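Local coordinates for protein beta-galactoside alpha-2,6-sialyltransferase (Photobacterium sp., PDB 2Z4T) that probably transfers sialic acid from a CMP-linked donor to beta-galactosides such as lactose, forming an alpha-2,6 linkage, at residues L354-F359 against S397-F402; D438-A443 against T454-K459; Q187-H192 against N217-V222; V113-E118 against K191-V196. All blocks are in the same frame, centred on the assembly; numbering follows the deposited sequence. Where two conformers were deposited one is given.

From the N terminus, contact 4 opens first: it closes a loop by pairing the strand that runs on from the N-terminal beta-sandwich (113-118) with 191-196. Contact 3 opens at 187-192, just before contact 4 closes, and closes at 217-222 after one strand and one helix; the two loops therefore cross, sharing Lys-191 and His-192. Contact 1 (354-359 with 397-402), a strand pairing in the nucleotide-side sheet, and contact 2 (438-443 with 454-459), which joins the loops leading into strands 443-447 and 460-465, follow in series. They touch, Asn-356 N lying 2.8 Å from Asp-442 OD2. The two pairs sit on opposite sides of the chain's centre, with contacts 1 and 3 about 54 Å apart between centres.

Contact 1. Residues L354-F359 against S397-F402; sequences LPNFVF and SYDLFF
This is a parallel strand pairing in which Asn-356 to Phe-359 run beside Asp-399 to Phe-402, within a six-stranded parallel sheet. Phe-357 supplies the two central bonds: its N bonds to Asp-399 O at 2.9 Å, and its O receives Phe-401 N at 2.7 Å, so the two bonds straddle Leu-400 in the parallel pattern. Phe-359 N then reaches Phe-401 O, and Asp-399 N reaches Pro-355 O at 3.0 Å. The two strands and helix 371-386 between them form a beta-alpha-beta crossover of a Rossmann-like GT-B domain. Hydrophobic residues suit the helix-packed face: Phe-359 and Phe-402 both have CG anti to the backbone N (chi1 172° and 175°), and Phe-359 CD2 and Phe-402 CD1 meet edge to edge, 3.8 Å apart, each near the plane of the other's ring. Leu-400 CD1 approaches the Phe-357 ring obliquely, 3.7 Å from Phe-357 CD2, and helix 371-386 covers Phe-357 and Phe-359. At the strand entry, Pro-355 sets CG over one face of the Tyr-398 ring, a CH-pi contact 3.8 Å from the centroid. The side chains of Asn-356 and Asp-399 run side by side, their planes 21° apart. Both belong to a magnesium site with Leu-354, Tyr-349 and Ser-352. Leu-354 O and Asp-399 OD2 are two acceptors 3.2 Å apart, a closeness that a shared magnesium ion would probably make tolerable.

Contact 2. Residues D438-A443 against T454-K459; sequences DMLPDA and TIPAEK
In Lys-459, CG lies beside the backbone N (chi1 -69°) and the chain bends at chi2 (-63°), then runs extended to its ammonium group, which brings it across to Leu-440 and Pro-441. Lys-459 NZ gives a hydrogen bond to Pro-441 O at 3.1 Å, arriving tilted 34° out of the carbonyl plane. The methylenes serve as well as the charge: Lys-459 CE lies 3.7 Å from Leu-440 CB and 3.3 Å from Pro-441 O, so lysine suits a place that needs an apolar arm with a donor at its end. The carboxylate of Asp-442 is not in contact with the ammonium, its OD1 standing 5.3 Å from Lys-459 NZ; Asp-442 OD2 instead takes the backbone N-H of Asn-356. These two loops lie at the entrances of adjacent parallel strands, 443-447 and 460-465, in the Rossmann-like sheet of the GT-B nucleotide domain. The first follows helix 431-436, which ends in a Schellman motif with Asp-438, at positive phi, as its C-prime residue. Within the second loop, Lys-459 N bonds to Pro-456 O at 3.1 Å, a tight turn that places the lysine at the head of its strand. Leu-440 CD2 approaches Pro-456 CD more loosely, at 4.5 Å. Ala-443 CA comes to 3.8 Å from Lys-459 O. Leu-440 and Ile-455 also border helix 431-436, Ile-455 touching Phe-431, a CMP-binding residue.

Contact 3. Residues Q187-H192 against N217-V222; sequences QAQTKH and NSFNNV
Ala-188 and Phe-219 carry this surface contact, in which the C-terminal end of helix 178-190 meets the turn that closes the beta-alpha-beta unit formed by strand 194-201, helix 205-216 and strand 222-230. It lies in the N-terminal GT-B half, away from the ligand and metal sites. Apolar contacts come first. Ala-188 CB stands over the centre of the Phe-219 ring, a CH-pi contact 3.7 Å from the centroid and 9° off the ring normal; a methyl is small enough to let the flat ring lie close to the helix. The same CB of Ala-188 meets Val-222 CG1 at 3.8 Å, and Leu-216 from helix 205-216 adds to this patch. Gln-189 contributes its aliphatic part, CG reaching Phe-219 CE2 at 3.9 Å, while its amide plane is steeply inclined to the ring. Backbone bonds shape the partner. A type I beta turn spans Phe-219 to Val-222, closed by Val-222 N to Phe-219 O at 3.1 Å, and it presents Asn-221 to the helix end. With chi1 65°, the Asn-221 CG sits between its own backbone N and carbonyl carbon, which turns the flat group toward the end of the helix. From within the turn, Asn-221 O takes a backbone hydrogen bond from Leu-194 N. Asn-221 CB comes to rest 3.3 Å from His-192 O.

Contact 4. Residues V113-E118 against K191-V196; sequences VAPSLE and KHRLNV
Ala-114 and Pro-115 receive the arm of Arg-193 where the strands begin to pair. Ala-114 N lies 3.1 Å above the Arg-193 guanidinium plane, offset toward its rim, and Ala-114 CB is 3.5 Å from Arg-193 CZ; a small residue lets the flat group lie close. Pro-115 packs its CD 3.3 Å from Arg-193 O and its CB 4.0 Å from Leu-194 CD1, while the aliphatic part of Lys-191 passes obliquely over the same ring. Next comes the parallel ladder. Asn-195 N bonds to Pro-115 O at 3.0 Å, an acceptor that proline keeps although it lacks an N-H, and Leu-117 N bonds to Asn-195 O at 2.7 Å. Leu-117 and Val-196 share one face of the sheet, Ser-116 and Asn-195 the other. Further out, two salt bridges would fix the rotation of the guanidinium, which lies with one face toward Ala-114 N. Ala-114 N and Arg-193 NH2, 3.2 Å apart, are two donors not bonded to each other: Asp-87 takes Ala-114 N and Arg-193 NH1, while Asp-36 takes NH2. By compensating the arginine's charge, the two carboxylates, both from the N-terminal beta-sandwich, probably buttress the strand pairing where that domain joins the GT-B sheet.

Contact 1. Residues L354-F359 against S397-F402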
loop_
_atom_site.group_PDB
_atom_site.type_symbol
_atom_site.label_atom_id
_atom_site.label_comp_id
_atom_site.label_asym_id
_atom_site.label_seq_id
_atom_site.Cartn_x
_atom_site.Cartn_y
_atom_site.Cartn_z
ATOM N N LEU A 354 2.290 23.116 -26.528
ATOM C CA LEU A 354 3.345 23.313 -25.535
ATOM C C LEU A 354 3.685 22.007 -24.815
ATOM O O LEU A 354 2.791 21.171 -24.595
ATOM C CB LEU A 354 2.968 24.426 -24.535
ATOM C CG LEU A 354 2.463 25.760 -25.124
ATOM C CD1 LEU A 354 2.314 26.828 -24.036
ATOM C CD2 LEU A 354 3.355 26.273 -26.251
ATOM N N PRO A 355 4.981 21.815 -24.469
ATOM C CA PRO A 355 5.364 20.680 -23.626
ATOM C C PRO A 355 4.684 20.867 -22.279
ATOM O O PRO A 355 4.286 21.978 -21.966
ATOM C CB PRO A 355 6.881 20.836 -23.491
ATOM C CG PRO A 355 7.142 22.316 -23.758
ATOM C CD PRO A 355 6.142 22.658 -24.828
ATOM N N ASN A 356 4.525 19.803 -21.500
ATOM C CA ASN A 356 3.788 19.898 -20.245
ATOM C C ASN A 356 4.654 19.836 -19.004
ATOM O O ASN A 356 5.573 19.013 -18.905
ATOM C CB ASN A 356 2.724 18.808 -20.200
ATOM C CG ASN A 356 1.948 18.742 -21.482
ATOM O OD1 ASN A 356 1.423 19.753 -21.954
ATOM N ND2 ASN A 356 1.912 17.570 -22.085
ATOM N N PHE A 357 4.331 20.709 -18.058
ATOM C CA PHE A 357 5.093 20.879 -16.837
ATOM C C PHE A 357 4.187 20.550 -15.663
ATOM O O PHE A 357 3.080 21.077 -15.582
ATOM C CB PHE A 357 5.596 22.325 -16.756
ATOM C CG PHE A 357 6.032 22.760 -15.381
ATOM C CD1 PHE A 357 6.857 21.957 -14.593
ATOM C CD2 PHE A 357 5.664 24.009 -14.898
ATOM C CE1 PHE A 357 7.266 22.372 -13.328
ATOM C CE2 PHE A 357 6.083 24.445 -13.646
ATOM C CZ PHE A 357 6.885 23.631 -12.856
ATOM N N VAL A 358 4.635 19.659 -14.780
ATOM C CA VAL A 358 3.906 19.387 -13.553
ATOM C C VAL A 358 4.693 19.949 -12.387
ATOM O O VAL A 358 5.864 19.612 -12.214
ATOM C CB VAL A 358 3.642 17.862 -13.307
ATOM C CG1 VAL A 358 3.032 17.625 -11.893
ATOM C CG2 VAL A 358 2.735 17.279 -14.374
ATOM N N PHE A 359 4.071 20.835 -11.618
ATOM C CA PHE A 359 4.659 21.272 -10.376
ATOM C C PHE A 359 4.138 20.367 -9.275
ATOM O O PHE A 359 2.910 20.184 -9.162
ATOM C CB PHE A 359 4.334 22.735 -10.064
ATOM C CG PHE A 359 4.774 23.159 -8.694
ATOM C CD1 PHE A 359 6.065 23.612 -8.476
ATOM C CD2 PHE A 359 3.909 23.046 -7.605
ATOM C CE1 PHE A 359 6.483 23.980 -7.201
ATOM C CE2 PHE A 359 4.310 23.409 -6.318
ATOM C CZ PHE A 359 5.605 23.875 -6.115
ATOM N N SER A 397 8.017 28.035 -22.963
ATOM C CA SER A 397 6.649 28.030 -22.437
ATOM C C SER A 397 6.088 26.601 -22.334
ATOM O O SER A 397 6.262 25.785 -23.249
ATOM C CB SER A 397 5.735 28.886 -23.294
ATOM O OG SER A 397 6.436 30.010 -23.777
ATOM N N TYR A 398 5.404 26.326 -21.224
ATOM C CA TYR A 398 4.829 25.017 -20.921
ATOM C C TYR A 398 3.379 25.178 -20.565
ATOM O O TYR A 398 2.985 26.216 -20.069
ATOM C CB TYR A 398 5.504 24.416 -19.687
ATOM C CG TYR A 398 6.856 23.824 -19.949
ATOM C CD1 TYR A 398 7.013 22.450 -20.113
ATOM C CD2 TYR A 398 7.983 24.640 -20.050
ATOM C CE1 TYR A 398 8.263 21.902 -20.363
ATOM C CE2 TYR A 398 9.238 24.107 -20.314
ATOM C CZ TYR A 398 9.370 22.743 -20.459
ATOM O OH TYR A 398 10.608 22.217 -20.717
ATOM N N ASP A 399 2.581 24.143 -20.802
ATOM C CA ASP A 399 1.293 24.033 -20.157
ATOM C C ASP A 399 1.537 23.644 -18.705
ATOM O O ASP A 399 2.311 22.718 -18.401
ATOM C CB ASP A 399 0.449 22.970 -20.835
ATOM C CG ASP A 399 0.084 23.338 -22.264
ATOM O OD1 ASP A 399 -0.332 24.495 -22.489
ATOM O OD2 ASP A 399 0.197 22.456 -23.150
ATOM N N LEU A 400 0.867 24.372 -17.818
ATOM C CA LEU A 400 1.074 24.278 -16.389
ATOM C C LEU A 400 0.114 23.266 -15.766
ATOM O O LEU A 400 -1.103 23.394 -15.932
ATOM C CB LEU A 400 0.854 25.658 -15.775
ATOM C CG LEU A 400 1.028 25.821 -14.265
ATOM C CD1 LEU A 400 2.393 25.328 -13.787
ATOM C CD2 LEU A 400 0.815 27.290 -13.922
ATOM N N PHE A 401 0.677 22.291 -15.033
ATOM C CA PHE A 401 -0.064 21.241 -14.317
ATOM C C PHE A 401 0.331 21.204 -12.849
ATOM O O PHE A 401 1.482 21.501 -12.489
ATOM C CB PHE A 401 0.195 19.878 -14.958
ATOM C CG PHE A 401 -0.427 19.730 -16.326
ATOM C CD1 PHE A 401 -1.593 19.000 -16.493
ATOM C CD2 PHE A 401 0.146 20.324 -17.432
ATOM C CE1 PHE A 401 -2.181 18.862 -17.731
ATOM C CE2 PHE A 401 -0.434 20.204 -18.691
ATOM C CZ PHE A 401 -1.617 19.474 -18.839
ATOM N N PHE A 402 -0.618 20.839 -11.992
ATOM C CA PHE A 402 -0.369 20.834 -10.554
ATOM C C PHE A 402 -0.702 19.505 -9.905
ATOM O O PHE A 402 -1.736 18.920 -10.191
ATOM C CB PHE A 402 -1.128 21.984 -9.882
ATOM C CG PHE A 402 -1.044 21.998 -8.364
ATOM C CD1 PHE A 402 0.177 22.181 -7.709
ATOM C CD2 PHE A 402 -2.195 21.864 -7.597
ATOM C CE1 PHE A 402 0.249 22.222 -6.317
ATOM C CE2 PHE A 402 -2.138 21.906 -6.212
ATOM C CZ PHE A 402 -0.912 22.087 -5.562
#

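Contact 2. Residues D438-A443 against T454-K459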
loop_
_atom_site.group_PDB
_atom_site.type_symbol
_atom_site.label_atom_id
_atom_site.label_comp_id
_atom_site.label_asym_id
_atom_site.label_seq_id
_atom_site.Cartn_x
_atom_site.Cartn_y
_atom_site.Cartn_z
ATOM N N ASP A 438 3.039 5.484 -17.144
ATOM C CA ASP A 438 3.763 6.158 -18.237
ATOM C C ASP A 438 3.074 7.472 -18.618
ATOM O O ASP A 438 2.839 7.741 -19.784
ATOM C CB ASP A 438 3.910 5.222 -19.446
ATOM C CG ASP A 438 4.875 5.759 -20.488
ATOM O OD1 ASP A 438 5.866 6.461 -20.119
ATOM O OD2 ASP A 438 4.646 5.481 -21.698
ATOM N N MET A 439 2.745 8.269 -17.605
ATOM C CA MET A 439 1.982 9.510 -17.737
ATOM C C MET A 439 2.777 10.659 -17.128
ATOM O O MET A 439 2.217 11.670 -16.691
ATOM C CB MET A 439 0.630 9.390 -17.025
ATOM C CG MET A 439 -0.445 8.587 -17.776
ATOM S SD MET A 439 -0.690 9.177 -19.470
ATOM C CE MET A 439 -1.529 10.745 -19.205
ATOM N N LEU A 440 4.092 10.492 -17.087
ATOM C CA LEU A 440 4.964 11.588 -16.723
ATOM C C LEU A 440 4.940 12.662 -17.812
ATOM O O LEU A 440 4.959 12.359 -19.005
ATOM C CB LEU A 440 6.383 11.071 -16.481
ATOM C CG LEU A 440 6.818 10.670 -15.056
ATOM C CD1 LEU A 440 5.706 10.602 -14.036
ATOM C CD2 LEU A 440 7.681 9.398 -15.077
ATOM N N PRO A 441 4.921 13.940 -17.395
ATOM C CA PRO A 441 4.934 15.075 -18.308
ATOM C C PRO A 441 6.346 15.234 -18.869
ATOM O O PRO A 441 7.218 14.434 -18.533
ATOM C CB PRO A 441 4.615 16.226 -17.374
ATOM C CG PRO A 441 5.290 15.815 -16.112
ATOM C CD PRO A 441 4.923 14.380 -15.988
ATOM N N ASP A 442 6.584 16.257 -19.684
ATOM C CA ASP A 442 7.944 16.556 -20.147
ATOM C C ASP A 442 8.848 17.123 -19.061
ATOM O O ASP A 442 10.053 16.900 -19.091
ATOM C CB ASP A 442 7.921 17.530 -21.318
ATOM C CG ASP A 442 7.036 17.054 -22.413
ATOM O OD1 ASP A 442 7.403 16.038 -23.049
ATOM O OD2 ASP A 442 5.961 17.665 -22.605
ATOM N N ALA A 443 8.289 17.879 -18.122
ATOM C CA ALA A 443 9.114 18.433 -17.054
ATOM C C ALA A 443 8.397 18.354 -15.735
ATOM O O ALA A 443 7.197 18.627 -15.644
ATOM C CB ALA A 443 9.521 19.883 -17.356
ATOM N N THR A 454 12.079 8.386 -6.056
ATOM C CA THR A 454 11.714 7.337 -7.015
ATOM C C THR A 454 11.690 7.782 -8.488
ATOM O O THR A 454 12.153 7.050 -9.356
ATOM C CB THR A 454 10.346 6.746 -6.650
ATOM O OG1 THR A 454 10.392 6.247 -5.306
ATOM C CG2 THR A 454 9.942 5.634 -7.597
ATOM N N ILE A 455 11.133 8.959 -8.756
ATOM C CA ILE A 455 11.006 9.511 -10.113
ATOM C C ILE A 455 12.378 9.611 -10.781
ATOM O O ILE A 455 13.318 10.119 -10.170
ATOM C CB ILE A 455 10.301 10.924 -10.091
ATOM C CG1 ILE A 455 8.848 10.808 -9.590
ATOM C CG2 ILE A 455 10.296 11.600 -11.436
ATOM C CD1 ILE A 455 8.034 9.560 -10.064
ATOM N N PRO A 456 12.491 9.126 -12.039
ATOM C CA PRO A 456 13.735 9.187 -12.818
ATOM C C PRO A 456 14.328 10.594 -12.918
ATOM O O PRO A 456 13.615 11.564 -13.195
ATOM C CB PRO A 456 13.304 8.692 -14.204
ATOM C CG PRO A 456 12.164 7.813 -13.937
ATOM C CD PRO A 456 11.421 8.465 -12.807
ATOM N N ALA A 457 15.634 10.672 -12.684
ATOM C CA ALA A 457 16.382 11.913 -12.703
ATOM C C ALA A 457 16.105 12.759 -13.937
ATOM O O ALA A 457 16.001 13.983 -13.844
ATOM C CB ALA A 457 17.874 11.623 -12.585
ATOM N N GLU A 458 15.962 12.112 -15.086
ATOM C CA GLU A 458 15.877 12.843 -16.359
ATOM C C GLU A 458 14.636 13.726 -16.464
ATOM O O GLU A 458 14.635 14.718 -17.182
ATOM C CB GLU A 458 16.015 11.900 -17.562
ATOM C CG GLU A 458 14.702 11.254 -18.062
ATOM C CD GLU A 458 14.168 11.868 -19.378
ATOM O OE1 GLU A 458 14.412 13.079 -19.628
ATOM O OE2 GLU A 458 13.504 11.127 -20.161
ATOM N N LYS A 459 13.587 13.379 -15.729
ATOM C CA LYS A 459 12.366 14.179 -15.741
ATOM C C LYS A 459 12.433 15.436 -14.864
ATOM O O LYS A 459 11.749 16.423 -15.145
ATOM C CB LYS A 459 11.181 13.322 -15.323
ATOM C CG LYS A 459 10.813 12.281 -16.331
ATOM C CD LYS A 459 10.360 12.911 -17.641
ATOM C CE LYS A 459 9.412 11.950 -18.334
ATOM N NZ LYS A 459 9.084 12.290 -19.728
#

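Contact 3. Residues Q187-H192 against N217-V222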
loop_
_atom_site.group_PDB
_atom_site.type_symbol
_atom_site.label_atom_id
_atom_site.label_comp_id
_atom_site.label_asym_id
_atom_site.label_seq_id
_atom_site.Cartn_x
_atom_site.Cartn_y
_atom_site.Cartn_z
ATOM N N GLN A 187 -12.073 -13.116 14.773
ATOM C CA GLN A 187 -11.637 -14.131 13.807
ATOM C C GLN A 187 -10.799 -15.236 14.472
ATOM O O GLN A 187 -10.954 -16.414 14.145
ATOM C CB GLN A 187 -10.863 -13.536 12.613
ATOM C CG GLN A 187 -11.635 -12.530 11.764
ATOM C CD GLN A 187 -12.976 -13.078 11.257
ATOM O OE1 GLN A 187 -14.045 -12.545 11.588
ATOM N NE2 GLN A 187 -12.922 -14.136 10.458
ATOM N N ALA A 188 -9.926 -14.842 15.400
ATOM C CA ALA A 188 -9.055 -15.769 16.117
ATOM C C ALA A 188 -9.877 -16.704 16.992
ATOM O O ALA A 188 -9.512 -17.870 17.174
ATOM C CB ALA A 188 -8.058 -15.008 16.967
ATOM N N GLN A 189 -10.974 -16.180 17.538
ATOM C CA GLN A 189 -11.845 -16.940 18.419
ATOM C C GLN A 189 -12.725 -17.906 17.652
ATOM O O GLN A 189 -13.168 -18.909 18.186
ATOM C CB GLN A 189 -12.749 -15.994 19.202
ATOM C CG GLN A 189 -12.167 -15.520 20.510
ATOM C CD GLN A 189 -12.830 -14.259 21.017
ATOM O OE1 GLN A 189 -12.472 -13.751 22.072
ATOM N NE2 GLN A 189 -13.792 -13.737 20.259
ATOM N N THR A 190 -12.942 -17.597 16.387
ATOM C CA THR A 190 -14.026 -18.163 15.605
ATOM C C THR A 190 -13.529 -19.132 14.531
ATOM O O THR A 190 -14.232 -20.060 14.163
ATOM C CB THR A 190 -14.862 -16.978 15.020
ATOM O OG1 THR A 190 -15.868 -16.617 15.977
ATOM C CG2 THR A 190 -15.508 -17.275 13.664
ATOM N N LYS A 191 -12.315 -18.927 14.045
ATOM C CA LYS A 191 -11.758 -19.782 13.010
ATOM C C LYS A 191 -10.907 -20.890 13.622
ATOM O O LYS A 191 -10.136 -20.655 14.570
ATOM C CB LYS A 191 -10.948 -18.940 12.023
ATOM C CG LYS A 191 -11.808 -17.935 11.249
ATOM C CD LYS A 191 -12.927 -18.663 10.536
ATOM C CE LYS A 191 -13.442 -17.880 9.349
ATOM N NZ LYS A 191 -14.285 -16.761 9.813
ATOM N N HIS A 192 -11.016 -22.103 13.107
ATOM C CA HIS A 192 -10.274 -23.119 13.822
ATOM C C HIS A 192 -8.771 -23.123 13.629
ATOM O O HIS A 192 -8.068 -23.418 14.602
ATOM C CB HIS A 192 -10.984 -24.476 13.932
ATOM C CG HIS A 192 -12.022 -24.469 15.007
ATOM N ND1 HIS A 192 -11.827 -25.059 16.236
ATOM C CD2 HIS A 192 -13.216 -23.835 15.080
ATOM C CE1 HIS A 192 -12.881 -24.835 16.999
ATOM N NE2 HIS A 192 -13.737 -24.094 16.321
ATOM N N ASN A 217 -1.055 -13.011 20.141
ATOM C CA ASN A 217 -0.018 -13.765 20.820
ATOM C C ASN A 217 -0.535 -14.929 21.672
ATOM O O ASN A 217 0.108 -15.973 21.734
ATOM C CB ASN A 217 0.845 -12.846 21.687
ATOM C CG ASN A 217 2.136 -13.517 22.124
ATOM O OD1 ASN A 217 2.997 -13.843 21.291
ATOM N ND2 ASN A 217 2.265 -13.758 23.434
ATOM N N SER A 218 -1.680 -14.754 22.325
ATOM C CA SER A 218 -2.226 -15.809 23.174
ATOM C C SER A 218 -3.045 -16.865 22.413
ATOM O O SER A 218 -3.502 -17.851 23.012
ATOM C CB SER A 218 -3.043 -15.207 24.333
ATOM O OG SER A 218 -4.048 -14.333 23.835
ATOM N N PHE A 219 -3.219 -16.670 21.105
ATOM C CA PHE A 219 -4.017 -17.585 20.269
ATOM C C PHE A 219 -3.192 -18.616 19.486
ATOM O O PHE A 219 -2.612 -18.294 18.449
ATOM C CB PHE A 219 -4.854 -16.784 19.281
ATOM C CG PHE A 219 -6.030 -16.145 19.889
ATOM C CD1 PHE A 219 -5.987 -14.805 20.261
ATOM C CD2 PHE A 219 -7.188 -16.874 20.106
ATOM C CE1 PHE A 219 -7.090 -14.183 20.835
ATOM C CE2 PHE A 219 -8.303 -16.260 20.686
ATOM C CZ PHE A 219 -8.247 -14.905 21.052
ATOM N N ASN A 220 -3.186 -19.860 19.947
ATOM C CA ASN A 220 -2.311 -20.880 19.361
ATOM C C ASN A 220 -2.741 -21.374 17.999
ATOM O O ASN A 220 -1.957 -21.978 17.270
ATOM C CB ASN A 220 -2.124 -22.052 20.324
ATOM C CG ASN A 220 -1.140 -21.728 21.425
ATOM O OD1 ASN A 220 -0.257 -20.878 21.251
ATOM N ND2 ASN A 220 -1.284 -22.390 22.566
ATOM N N ASN A 221 -3.990 -21.102 17.661
ATOM C CA ASN A 221 -4.517 -21.474 16.368
ATOM C C ASN A 221 -4.198 -20.456 15.274
ATOM O O ASN A 221 -4.478 -20.709 14.100
ATOM C CB ASN A 221 -6.023 -21.661 16.469
ATOM C CG ASN A 221 -6.751 -20.370 16.814
ATOM O OD1 ASN A 221 -7.763 -20.038 16.182
ATOM N ND2 ASN A 221 -6.235 -19.628 17.800
ATOM N N VAL A 222 -3.635 -19.305 15.647
ATOM C CA VAL A 222 -3.270 -18.310 14.627
ATOM C C VAL A 222 -1.783 -18.237 14.285
ATOM O O VAL A 222 -0.927 -18.229 15.160
ATOM C CB VAL A 222 -4.013 -16.916 14.756
ATOM C CG1 VAL A 222 -5.006 -16.918 15.864
ATOM C CG2 VAL A 222 -3.057 -15.757 14.873
#

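Contact 4. Residues V113-E118 against K191-V196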
loop_
_atom_site.group_PDB
_atom_site.type_symbol
_atom_site.label_atom_id
_atom_site.label_comp_id
_atom_site.label_asym_id
_atom_site.label_seq_id
_atom_site.Cartn_x
_atom_site.Cartn_y
_atom_site.Cartn_z
ATOM N N VAL A 113 -8.766 -24.871 2.207
ATOM C CA VAL A 113 -7.536 -24.167 2.605
ATOM C C VAL A 113 -7.799 -23.461 3.926
ATOM O O VAL A 113 -8.962 -23.156 4.241
ATOM C CB VAL A 113 -7.090 -23.143 1.528
ATOM C CG1 VAL A 113 -6.891 -23.838 0.140
ATOM C CG2 VAL A 113 -8.115 -21.996 1.414
ATOM N N ALA A 114 -6.746 -23.214 4.701
ATOM C CA ALA A 114 -6.895 -22.477 5.960
ATOM C C ALA A 114 -7.605 -21.126 5.760
ATOM O O ALA A 114 -7.334 -20.418 4.779
ATOM C CB ALA A 114 -5.545 -22.263 6.613
ATOM N N PRO A 115 -8.535 -20.778 6.667
ATOM C CA PRO A 115 -9.057 -19.409 6.719
ATOM C C PRO A 115 -7.879 -18.442 6.875
ATOM O O PRO A 115 -6.926 -18.717 7.625
ATOM C CB PRO A 115 -9.893 -19.402 7.998
ATOM C CG PRO A 115 -10.287 -20.839 8.201
ATOM C CD PRO A 115 -9.141 -21.652 7.693
ATOM N N SER A 116 -7.920 -17.335 6.152
ATOM C CA SER A 116 -6.811 -16.394 6.176
ATOM C C SER A 116 -7.272 -14.938 6.273
ATOM O O SER A 116 -8.371 -14.552 5.839
ATOM C CB SER A 116 -5.908 -16.591 4.965
ATOM O OG SER A 116 -6.568 -16.132 3.799
ATOM N N LEU A 117 -6.408 -14.140 6.868
ATOM C CA LEU A 117 -6.673 -12.740 7.079
ATOM C C LEU A 117 -5.443 -11.951 6.619
ATOM O O LEU A 117 -4.271 -12.405 6.755
ATOM C CB LEU A 117 -6.983 -12.506 8.554
ATOM C CG LEU A 117 -7.563 -11.164 8.986
ATOM C CD1 LEU A 117 -8.884 -10.900 8.288
ATOM C CD2 LEU A 117 -7.739 -11.118 10.498
ATOM N N GLU A 118 -5.730 -10.799 6.012
ATOM C CA GLU A 118 -4.714 -9.840 5.617
ATOM C C GLU A 118 -5.139 -8.499 6.165
ATOM O O GLU A 118 -6.245 -8.046 5.870
ATOM C CB GLU A 118 -4.630 -9.749 4.110
ATOM C CG GLU A 118 -3.983 -10.938 3.446
ATOM C CD GLU A 118 -4.085 -10.852 1.932
ATOM O OE1 GLU A 118 -3.512 -11.726 1.252
ATOM O OE2 GLU A 118 -4.755 -9.913 1.434
ATOM N N LYS A 191 -12.315 -18.927 14.045
ATOM C CA LYS A 191 -11.758 -19.782 13.010
ATOM C C LYS A 191 -10.907 -20.890 13.622
ATOM O O LYS A 191 -10.136 -20.655 14.570
ATOM C CB LYS A 191 -10.948 -18.940 12.023
ATOM C CG LYS A 191 -11.808 -17.935 11.249
ATOM C CD LYS A 191 -12.927 -18.663 10.536
ATOM C CE LYS A 191 -13.442 -17.880 9.349
ATOM N NZ LYS A 191 -14.285 -16.761 9.813
ATOM N N HIS A 192 -11.016 -22.103 13.107
ATOM C CA HIS A 192 -10.274 -23.119 13.822
ATOM C C HIS A 192 -8.771 -23.123 13.629
ATOM O O HIS A 192 -8.068 -23.418 14.602
ATOM C CB HIS A 192 -10.984 -24.476 13.932
ATOM C CG HIS A 192 -12.022 -24.469 15.007
ATOM N ND1 HIS A 192 -11.827 -25.059 16.236
ATOM C CD2 HIS A 192 -13.216 -23.835 15.080
ATOM C CE1 HIS A 192 -12.881 -24.835 16.999
ATOM N NE2 HIS A 192 -13.737 -24.094 16.321
ATOM N N ARG A 193 -8.283 -22.723 12.456
ATOM C CA ARG A 193 -6.881 -22.363 12.255
ATOM C C ARG A 193 -6.969 -21.066 11.431
ATOM O O ARG A 193 -7.926 -20.891 10.679
ATOM C CB ARG A 193 -6.101 -23.461 11.513
ATOM C CG ARG A 193 -6.687 -23.800 10.135
ATOM C CD ARG A 193 -5.909 -24.856 9.381
ATOM N NE ARG A 193 -6.667 -25.296 8.204
ATOM C CZ ARG A 193 -6.117 -25.698 7.053
ATOM N NH1 ARG A 193 -4.785 -25.710 6.903
ATOM N NH2 ARG A 193 -6.895 -26.074 6.041
ATOM N N LEU A 194 -5.998 -20.161 11.593
ATOM C CA LEU A 194 -6.027 -18.859 10.931
ATOM C C LEU A 194 -4.627 -18.411 10.532
ATOM O O LEU A 194 -3.734 -18.307 11.385
ATOM C CB LEU A 194 -6.699 -17.792 11.819
ATOM C CG LEU A 194 -6.986 -16.432 11.158
ATOM C CD1 LEU A 194 -8.056 -16.536 10.034
ATOM C CD2 LEU A 194 -7.374 -15.358 12.190
ATOM N N ASN A 195 -4.439 -18.194 9.230
ATOM C CA ASN A 195 -3.253 -17.512 8.732
ATOM C C ASN A 195 -3.493 -16.003 8.701
ATOM O O ASN A 195 -4.500 -15.540 8.150
ATOM C CB ASN A 195 -2.848 -18.027 7.346
ATOM C CG ASN A 195 -2.258 -19.431 7.393
ATOM O OD1 ASN A 195 -1.716 -19.873 8.417
ATOM N ND2 ASN A 195 -2.367 -20.142 6.283
ATOM N N VAL A 196 -2.586 -15.251 9.320
ATOM C CA VAL A 196 -2.651 -13.779 9.305
ATOM C C VAL A 196 -1.420 -13.162 8.631
ATOM O O VAL A 196 -0.275 -13.506 8.952
ATOM C CB VAL A 196 -2.806 -13.184 10.729
ATOM C CG1 VAL A 196 -2.798 -11.668 10.684
ATOM C CG2 VAL A 196 -4.075 -13.681 11.382
#